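Local atomic coordinates of dephospho-CoA kinase (Mycobacterium paratuberculosis, PDB entry 6N39), a protein that probably phosphorylates the 3'-hydroxyl of dephospho-coenzyme A with ATP, the last step of coenzyme A biosynthesis. Residues A34-G39 / V115-I120; M9-L14 / L131-V136; V41-V46 / P97-R102. All coordinates share one frame; numbering follows the deposited sequence.

Interaction 1 (A34-G39 / V115-I120)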
loop_
_atom_site.group_PDB
_atom_site.type_symbol
_atom_site.label_atom_id
_atom_site.label_comp_id
_atom_site.label_asym_id
_atom_site.label_seq_id
_atom_site.Cartn_x
_atom_site.Cartn_y
_atom_site.Cartn_z
ATOM N N ALA A 34 -2.077 -5.160 19.613
ATOM C CA ALA A 34 -2.030 -3.944 18.805
ATOM C C ALA A 34 -2.557 -2.734 19.584
ATOM O O ALA A 34 -3.339 -2.860 20.531
ATOM C CB ALA A 34 -2.851 -4.116 17.530
ATOM N N VAL A 35 -2.127 -1.547 19.155
ATOM C CA VAL A 35 -2.608 -0.271 19.688
ATOM C C VAL A 35 -3.705 0.246 18.768
ATOM O O VAL A 35 -3.467 0.461 17.571
ATOM C CB VAL A 35 -1.471 0.757 19.796
ATOM C CG1 VAL A 35 -2.021 2.124 20.194
ATOM C CG2 VAL A 35 -0.422 0.272 20.790
ATOM N N ILE A 36 -4.896 0.478 19.325
ATOM C CA ILE A 36 -6.066 0.902 18.554
ATOM C C ILE A 36 -6.220 2.419 18.639
ATOM O O ILE A 36 -6.455 2.964 19.722
ATOM C CB ILE A 36 -7.350 0.221 19.060
ATOM C CG1 ILE A 36 -7.203 -1.315 19.096
ATOM C CG2 ILE A 36 -8.548 0.688 18.217
ATOM C CD1 ILE A 36 -6.592 -1.929 17.837
ATOM N N VAL A 37 -6.156 3.107 17.499
ATOM C CA VAL A 37 -6.485 4.526 17.423
ATOM C C VAL A 37 -7.828 4.650 16.713
ATOM O O VAL A 37 -7.931 4.423 15.501
ATOM C CB VAL A 37 -5.391 5.336 16.712
ATOM C CG1 VAL A 37 -5.822 6.792 16.565
ATOM C CG2 VAL A 37 -4.100 5.246 17.499
ATOM N N ASP A 38 -8.859 5.033 17.461
ATOM C CA ASP A 38 -10.225 5.133 16.951
ATOM C C ASP A 38 -10.638 6.602 17.015
ATOM O O ASP A 38 -10.961 7.120 18.090
ATOM C CB ASP A 38 -11.154 4.229 17.762
ATOM C CG ASP A 38 -12.560 4.139 17.179
ATOM O OD1 ASP A 38 -13.081 5.153 16.682
ATOM O OD2 ASP A 38 -13.148 3.039 17.238
ATOM N N GLY A 39 -10.635 7.268 15.858
ATOM C CA GLY A 39 -10.885 8.701 15.833
ATOM C C GLY A 39 -12.249 9.085 16.377
ATOM O O GLY A 39 -12.394 10.115 17.043
ATOM N N VAL A 115 2.439 -1.906 17.093
ATOM C CA VAL A 115 1.756 -1.728 15.815
ATOM C C VAL A 115 0.493 -0.920 16.077
ATOM O O VAL A 115 -0.271 -1.240 16.997
ATOM C CB VAL A 115 1.414 -3.083 15.170
ATOM C CG1 VAL A 115 0.668 -2.860 13.861
ATOM C CG2 VAL A 115 2.688 -3.952 14.993
ATOM N N VAL A 116 0.263 0.125 15.282
ATOM C CA VAL A 116 -0.875 1.022 15.476
ATOM C C VAL A 116 -1.937 0.664 14.447
ATOM O O VAL A 116 -1.677 0.708 13.241
ATOM C CB VAL A 116 -0.462 2.500 15.341
ATOM C CG1 VAL A 116 -1.680 3.425 15.493
ATOM C CG2 VAL A 116 0.588 2.853 16.377
ATOM N N VAL A 117 -3.132 0.320 14.910
ATOM C CA VAL A 117 -4.258 0.052 14.022
ATOM C C VAL A 117 -5.218 1.233 14.096
ATOM O O VAL A 117 -5.765 1.531 15.166
ATOM C CB VAL A 117 -4.963 -1.261 14.397
ATOM C CG1 VAL A 117 -6.213 -1.466 13.519
ATOM C CG2 VAL A 117 -4.002 -2.421 14.247
ATOM N N GLU A 118 -5.443 1.905 12.965
ATOM C CA GLU A 118 -6.288 3.094 12.924
ATOM C C GLU A 118 -7.628 2.773 12.269
ATOM O O GLU A 118 -7.684 2.453 11.075
ATOM C CB GLU A 118 -5.590 4.228 12.174
ATOM C CG GLU A 118 -4.179 4.482 12.644
ATOM C CD GLU A 118 -3.742 5.919 12.418
ATOM O OE1 GLU A 118 -4.575 6.832 12.623
ATOM O OE2 GLU A 118 -2.567 6.128 12.041
ATOM N N ASP A 119 -8.699 2.898 13.046
ATOM C CA ASP A 119 -10.063 2.682 12.574
ATOM C C ASP A 119 -10.549 3.961 11.903
ATOM O O ASP A 119 -10.789 4.974 12.568
ATOM C CB ASP A 119 -10.958 2.286 13.745
ATOM C CG ASP A 119 -12.381 1.919 13.324
ATOM O OD1 ASP A 119 -12.905 2.480 12.336
ATOM O OD2 ASP A 119 -12.982 1.063 14.012
ATOM N N ILE A 120 -10.695 3.919 10.587
ATOM C CA ILE A 120 -11.098 5.086 9.814
ATOM C C ILE A 120 -12.309 4.703 8.973
ATOM O O ILE A 120 -12.165 4.050 7.931
ATOM C CB ILE A 120 -9.923 5.590 8.970
ATOM C CG1 ILE A 120 -8.784 5.959 9.916
ATOM C CG2 ILE A 120 -10.348 6.782 8.114
ATOM C CD1 ILE A 120 -7.475 5.978 9.288
HETATM O O HOH W 1 -8.989 6.961 13.526
HETATM O O HOH W 2 -12.241 0.481 16.365
#

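Interaction 2 (M9-L14 / L131-V136)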
loop_
_atom_site.group_PDB
_atom_site.type_symbol
_atom_site.label_atom_id
_atom_site.label_comp_id
_atom_site.label_asym_id
_atom_site.label_seq_id
_atom_site.Cartn_x
_atom_site.Cartn_y
_atom_site.Cartn_z
ATOM N N MET A 9 6.509 3.477 13.919
ATOM C CA MET A 9 5.846 2.205 14.130
ATOM C C MET A 9 5.128 1.808 12.850
ATOM O O MET A 9 4.834 2.647 12.000
ATOM C CB MET A 9 4.850 2.298 15.293
ATOM C CG MET A 9 5.466 2.783 16.609
ATOM S SD MET A 9 4.239 3.418 17.780
ATOM C CE MET A 9 5.310 4.123 19.032
ATOM N N LEU A 10 4.834 0.519 12.717
ATOM C CA LEU A 10 3.987 0.070 11.623
ATOM C C LEU A 10 2.557 0.549 11.855
ATOM O O LEU A 10 2.011 0.383 12.953
ATOM C CB LEU A 10 4.037 -1.457 11.514
ATOM C CG LEU A 10 3.028 -2.099 10.559
ATOM C CD1 LEU A 10 3.375 -1.680 9.113
ATOM C CD2 LEU A 10 3.033 -3.610 10.695
ATOM N N ARG A 11 1.957 1.172 10.835
ATOM C CA ARG A 11 0.584 1.673 10.916
ATOM C C ARG A 11 -0.296 0.902 9.949
ATOM O O ARG A 11 0.096 0.649 8.808
ATOM C CB ARG A 11 0.494 3.164 10.582
ATOM C CG ARG A 11 1.198 4.074 11.567
ATOM C CD ARG A 11 1.441 5.456 10.978
ATOM N NE ARG A 11 0.208 6.189 10.678
ATOM C CZ ARG A 11 -0.201 6.511 9.450
ATOM N NH1 ARG A 11 0.525 6.158 8.386
ATOM N NH2 ARG A 11 -1.331 7.191 9.287
ATOM N N ILE A 12 -1.484 0.530 10.403
ATOM C CA ILE A 12 -2.411 -0.254 9.603
ATOM C C ILE A 12 -3.733 0.495 9.550
ATOM O O ILE A 12 -4.310 0.812 10.595
ATOM C CB ILE A 12 -2.600 -1.667 10.180
ATOM C CG1 ILE A 12 -1.253 -2.406 10.224
ATOM C CG2 ILE A 12 -3.617 -2.452 9.356
ATOM C CD1 ILE A 12 -1.354 -3.773 10.873
ATOM N N GLY A 13 -4.221 0.772 8.344
ATOM C CA GLY A 13 -5.576 1.311 8.214
ATOM C C GLY A 13 -6.595 0.181 8.289
ATOM O O GLY A 13 -6.394 -0.898 7.734
ATOM N N LEU A 14 -7.701 0.437 8.991
ATOM C CA LEU A 14 -8.752 -0.555 9.184
ATOM C C LEU A 14 -10.103 0.074 8.883
ATOM O O LEU A 14 -10.399 1.174 9.370
ATOM C CB LEU A 14 -8.746 -1.102 10.615
ATOM C CG LEU A 14 -9.954 -1.978 11.010
ATOM C CD1 LEU A 14 -9.925 -3.292 10.263
ATOM C CD2 LEU A 14 -9.977 -2.240 12.499
ATOM N N LEU A 131 -2.267 6.345 2.156
ATOM C CA LEU A 131 -1.558 6.821 3.333
ATOM C C LEU A 131 -0.972 5.685 4.162
ATOM O O LEU A 131 -0.102 5.942 4.994
ATOM C CB LEU A 131 -2.491 7.654 4.222
ATOM C CG LEU A 131 -3.216 8.851 3.621
ATOM C CD1 LEU A 131 -4.214 9.461 4.627
ATOM C CD2 LEU A 131 -2.231 9.891 3.159
ATOM N N PHE A 132 -1.413 4.436 3.960
ATOM C CA PHE A 132 -0.976 3.403 4.901
ATOM C C PHE A 132 -0.084 2.360 4.239
ATOM O O PHE A 132 -0.250 2.040 3.061
ATOM C CB PHE A 132 -2.173 2.684 5.535
ATOM C CG PHE A 132 -3.037 3.584 6.373
ATOM C CD1 PHE A 132 -2.779 3.752 7.725
ATOM C CD2 PHE A 132 -4.076 4.276 5.805
ATOM C CE1 PHE A 132 -3.553 4.592 8.488
ATOM C CE2 PHE A 132 -4.862 5.125 6.565
ATOM C CZ PHE A 132 -4.596 5.275 7.909
ATOM N N PRO A 133 0.873 1.802 4.991
ATOM C CA PRO A 133 1.658 0.662 4.479
ATOM C C PRO A 133 0.845 -0.622 4.330
ATOM O O PRO A 133 1.305 -1.555 3.657
ATOM C CB PRO A 133 2.773 0.485 5.528
ATOM C CG PRO A 133 2.372 1.297 6.713
ATOM C CD PRO A 133 1.364 2.334 6.274
ATOM N N LEU A 134 -0.344 -0.692 4.923
ATOM C CA LEU A 134 -1.164 -1.893 4.906
ATOM C C LEU A 134 -2.581 -1.505 5.313
ATOM O O LEU A 134 -2.763 -0.762 6.273
ATOM C CB LEU A 134 -0.611 -2.936 5.872
ATOM C CG LEU A 134 -1.206 -4.334 5.857
ATOM C CD1 LEU A 134 -0.703 -5.097 4.643
ATOM C CD2 LEU A 134 -0.816 -5.046 7.145
ATOM N N VAL A 135 -3.573 -2.020 4.594
ATOM C CA VAL A 135 -4.974 -1.732 4.867
ATOM C C VAL A 135 -5.723 -3.054 5.025
ATOM O O VAL A 135 -5.620 -3.941 4.164
ATOM C CB VAL A 135 -5.603 -0.863 3.754
ATOM C CG1 VAL A 135 -7.094 -0.650 3.997
ATOM C CG2 VAL A 135 -4.903 0.518 3.665
ATOM N N VAL A 136 -6.464 -3.179 6.128
ATOM C CA VAL A 136 -7.319 -4.332 6.411
ATOM C C VAL A 136 -8.772 -3.889 6.310
ATOM O O VAL A 136 -9.172 -2.895 6.931
ATOM C CB VAL A 136 -7.043 -4.919 7.806
ATOM C CG1 VAL A 136 -7.905 -6.169 8.041
ATOM C CG2 VAL A 136 -5.600 -5.258 7.939
#

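Interaction 3 (V41-V46 / P97-R102)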
loop_
_atom_site.group_PDB
_atom_site.type_symbol
_atom_site.label_atom_id
_atom_site.label_comp_id
_atom_site.label_asym_id
_atom_site.label_seq_id
_atom_site.Cartn_x
_atom_site.Cartn_y
_atom_site.Cartn_z
ATOM N N VAL A 41 -14.024 7.442 18.664
ATOM C CA VAL A 41 -13.980 7.272 20.114
ATOM C C VAL A 41 -13.294 8.463 20.767
ATOM O O VAL A 41 -13.772 9.012 21.765
ATOM C CB VAL A 41 -13.273 5.955 20.472
ATOM C CG1 VAL A 41 -12.920 5.918 21.959
ATOM C CG2 VAL A 41 -14.154 4.782 20.091
ATOM N N ILE A 42 -12.161 8.883 20.204
ATOM C CA ILE A 42 -11.402 9.981 20.791
ATOM C C ILE A 42 -12.177 11.288 20.677
ATOM O O ILE A 42 -12.168 12.119 21.598
ATOM C CB ILE A 42 -10.016 10.048 20.123
ATOM C CG1 ILE A 42 -9.230 8.776 20.462
ATOM C CG2 ILE A 42 -9.269 11.302 20.545
ATOM C CD1 ILE A 42 -8.048 8.490 19.551
ATOM N N ALA A 43 -12.882 11.480 19.557
ATOM C CA ALA A 43 -13.713 12.665 19.387
ATOM C C ALA A 43 -14.832 12.708 20.415
ATOM O O ALA A 43 -15.140 13.775 20.959
ATOM C CB ALA A 43 -14.290 12.710 17.971
ATOM N N ARG A 44 -15.466 11.562 20.691
ATOM C CA ARG A 44 -16.492 11.560 21.734
ATOM C C ARG A 44 -15.871 11.756 23.112
ATOM O O ARG A 44 -16.503 12.354 23.990
ATOM C CB ARG A 44 -17.317 10.271 21.683
ATOM N N GLU A 45 -14.625 11.297 23.310
ATOM C CA GLU A 45 -13.994 11.422 24.624
ATOM C C GLU A 45 -13.626 12.869 24.947
ATOM O O GLU A 45 -13.789 13.313 26.091
ATOM C CB GLU A 45 -12.755 10.531 24.711
ATOM C CG GLU A 45 -13.061 9.065 24.974
ATOM C CD GLU A 45 -11.814 8.196 24.994
ATOM O OE1 GLU A 45 -10.708 8.723 24.748
ATOM O OE2 GLU A 45 -11.939 6.978 25.251
ATOM N N VAL A 46 -13.132 13.625 23.959
ATOM C CA VAL A 46 -12.682 14.995 24.232
ATOM C C VAL A 46 -13.828 15.970 24.462
ATOM O O VAL A 46 -13.580 17.137 24.804
ATOM C CB VAL A 46 -11.768 15.526 23.105
ATOM C CG1 VAL A 46 -10.553 14.607 22.921
ATOM C CG2 VAL A 46 -12.536 15.675 21.802
ATOM N N PRO A 97 -7.914 19.824 17.059
ATOM C CA PRO A 97 -6.642 19.853 17.803
ATOM C C PRO A 97 -6.662 18.982 19.047
ATOM O O PRO A 97 -5.643 18.369 19.382
ATOM C CB PRO A 97 -6.465 21.337 18.143
ATOM C CG PRO A 97 -7.265 22.064 17.085
ATOM C CD PRO A 97 -8.454 21.180 16.849
ATOM N N LEU A 98 -7.803 18.901 19.739
ATOM C CA LEU A 98 -7.891 18.054 20.924
ATOM C C LEU A 98 -7.755 16.584 20.554
ATOM O O LEU A 98 -7.076 15.819 21.256
ATOM C CB LEU A 98 -9.210 18.311 21.652
ATOM C CG LEU A 98 -9.448 19.749 22.114
ATOM C CD1 LEU A 98 -10.883 19.933 22.555
ATOM C CD2 LEU A 98 -8.494 20.103 23.239
ATOM N N VAL A 99 -8.381 16.178 19.444
ATOM C CA VAL A 99 -8.224 14.814 18.944
ATOM C C VAL A 99 -6.766 14.540 18.588
ATOM O O VAL A 99 -6.224 13.476 18.908
ATOM C CB VAL A 99 -9.149 14.577 17.737
ATOM C CG1 VAL A 99 -8.883 13.206 17.139
ATOM C CG2 VAL A 99 -10.606 14.702 18.147
ATOM N N GLY A 100 -6.118 15.485 17.901
ATOM C CA GLY A 100 -4.717 15.298 17.547
ATOM C C GLY A 100 -3.826 15.148 18.764
ATOM O O GLY A 100 -2.949 14.278 18.808
ATOM N N ALA A 101 -4.051 15.984 19.780
ATOM C CA ALA A 101 -3.265 15.881 21.005
ATOM C C ALA A 101 -3.473 14.533 21.678
ATOM O O ALA A 101 -2.506 13.901 22.126
ATOM C CB ALA A 101 -3.620 17.017 21.963
ATOM N N ARG A 102 -4.727 14.074 21.762
ATOM C CA ARG A 102 -4.988 12.788 22.405
ATOM C C ARG A 102 -4.333 11.642 21.638
ATOM O O ARG A 102 -3.742 10.737 22.238
ATOM C CB ARG A 102 -6.493 12.557 22.526
ATOM C CG ARG A 102 -6.851 11.240 23.184
ATOM C CD ARG A 102 -6.344 11.215 24.611
ATOM N NE ARG A 102 -6.278 9.861 25.143
ATOM C CZ ARG A 102 -5.477 9.497 26.138
ATOM N NH1 ARG A 102 -4.677 10.391 26.700
ATOM N NH2 ARG A 102 -5.469 8.240 26.566
#

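Interaction 1 (A34-G39 / V115-I120)
V37 and V117 show how two neighbouring parallel strands share their bonds: the amide of V37 donates to V117 O at 2.8 Å, with the donor tilted 24° from the carbonyl plane. The carbonyls of V35 and V37 accept from the other strand in turn. V35 O takes the amide of V117 at 2.7 Å, and V37 O takes that of D119 at 3.0 Å, while V35 N reaches back to V115 O. V37 O also lies against the CA of E118, a weaker CH···O contact.

On the face that carries V37, V116 and E118, V37 CG2, anti to the carbonyl carbon, meets V116 CG1 at 3.6 Å. The V37 and E118 side chains lie side by side, CG1 4.1 Å from E118 OE1, and E118 OE2 is held by salt bridges to R11 and R103. On the other face I36 turns CD1 back onto V117 CB at 3.9 Å, and at the start of the segment A34 CB touches V117 CG2.

This pairing of strands 35-38 and 115-119 forms one margin of the five-stranded parallel sheet of the P-loop kinase fold, strand order 2-3-1-4-5, with 35-38 outermost.

D119 is the third residue deeply covered. Its carboxylate lies beside that of D38, both groups pointing the same way with their planes 33° apart and their OD2 atoms 3.8 Å from each other. K22 of the predicted ATP-binding loop forms a salt bridge with D119 OD1. D38 OD1 meanwhile caps the following helix at V41 N. A water accepts from G39 N and donates to D119 O, tying the start of that helix to the end of strand 115-119.

Interaction 2 (M9-L14 / L131-V136)
G13 sets its CA over the centre of the F132 ring, 3.7 Å from the centroid and 10° off the normal, a CH-pi contact at the point where strands 10-16 and 135-139 come together in the parallel sheet of the P-loop fold. Beside it the backbones pair: G13 N donates to L134 O in the carbonyl plane at 3.0 Å, and V136 N donates to G13 O at 2.8 Å.

At the same ring, the planes of the R11 guanidinium and F132 are 18° apart, and F132 CD1 sits over one face of the guanidinium, toward its rim, with R11 NH2 3.5 Å from F132 CE1. A weak bond from NH1 to L131 O joins the same side chain to the turn before the strand, and a bend at chi3 (64°) brings the group round to this position. The salt bridge of NE to E118 of the next strand probably fixes the head beside F132.

On the opposite face of the sheet, I12 lies alongside L134 and sets CG2 against V136 CG2, and helix 187-210 packs onto I12 and L134. Farther along, L14 CD1 approaches V136 O to 3.4 Å.

Interaction 3 (V41-V46 / P97-R102)
Apolar contacts carry this meeting of helices, and I42, V46 and V99 supply most of them. I42 points its CG2 methyl at the other helix, where it rests on the aliphatic base of R102, 3.6 Å from CG, the two side chains crossing at about a right angle; V99 CG1 touches the same methyl at 3.9 Å. V99 divides its branches between I42 and A43: with CG1 anti to the backbone N (chi1 174°), CG2 is turned to A43 CA at 3.9 Å. At the far end of the patch V46 meets L98, CB to CB at 4.1 Å, while V46 CG1 lies near the L98 carbonyl oxygen and CG2 faces V99 CG2.

In the fold, this joins the short helix 39-45, which follows the edge strand 35-38 of the kinase sheet, to the long helix 87-109, which leads toward strand 115-119. The local axes approach to 9.2 Å at 115°, and the contact is small, burying 295 Å² at the surface.

Electrostatics add a looser element. E45 OE1 stands 4.6 Å from R102 NE, well out of the guanidinium plane, so that any attraction acts between charges without a directed N-H. The stronger partner of R102 is E105, on its own helix, in a salt bridge through NH1.

How the interactions relate
From the N terminus, strand 10-16 comes first, and its pairing with strand 135-139 in interaction 2 closes the longest loop. Inside that loop lies interaction 1, where strand 35-38 meets strand 115-119, and inside that again interaction 3, where the helices following the first strand and preceding the second touch. The three contacts are therefore nested, without crossing. Strand 115-119 sits between the outer strand and strand 10-16, hydrogen-bonding to both, so interactions 1 and 2 together span four of the five strands of the kinase sheet. V37 CG1 packs on I42 CD1, connecting interactions 1 and 3, whereas interactions 2 and 3 do not touch.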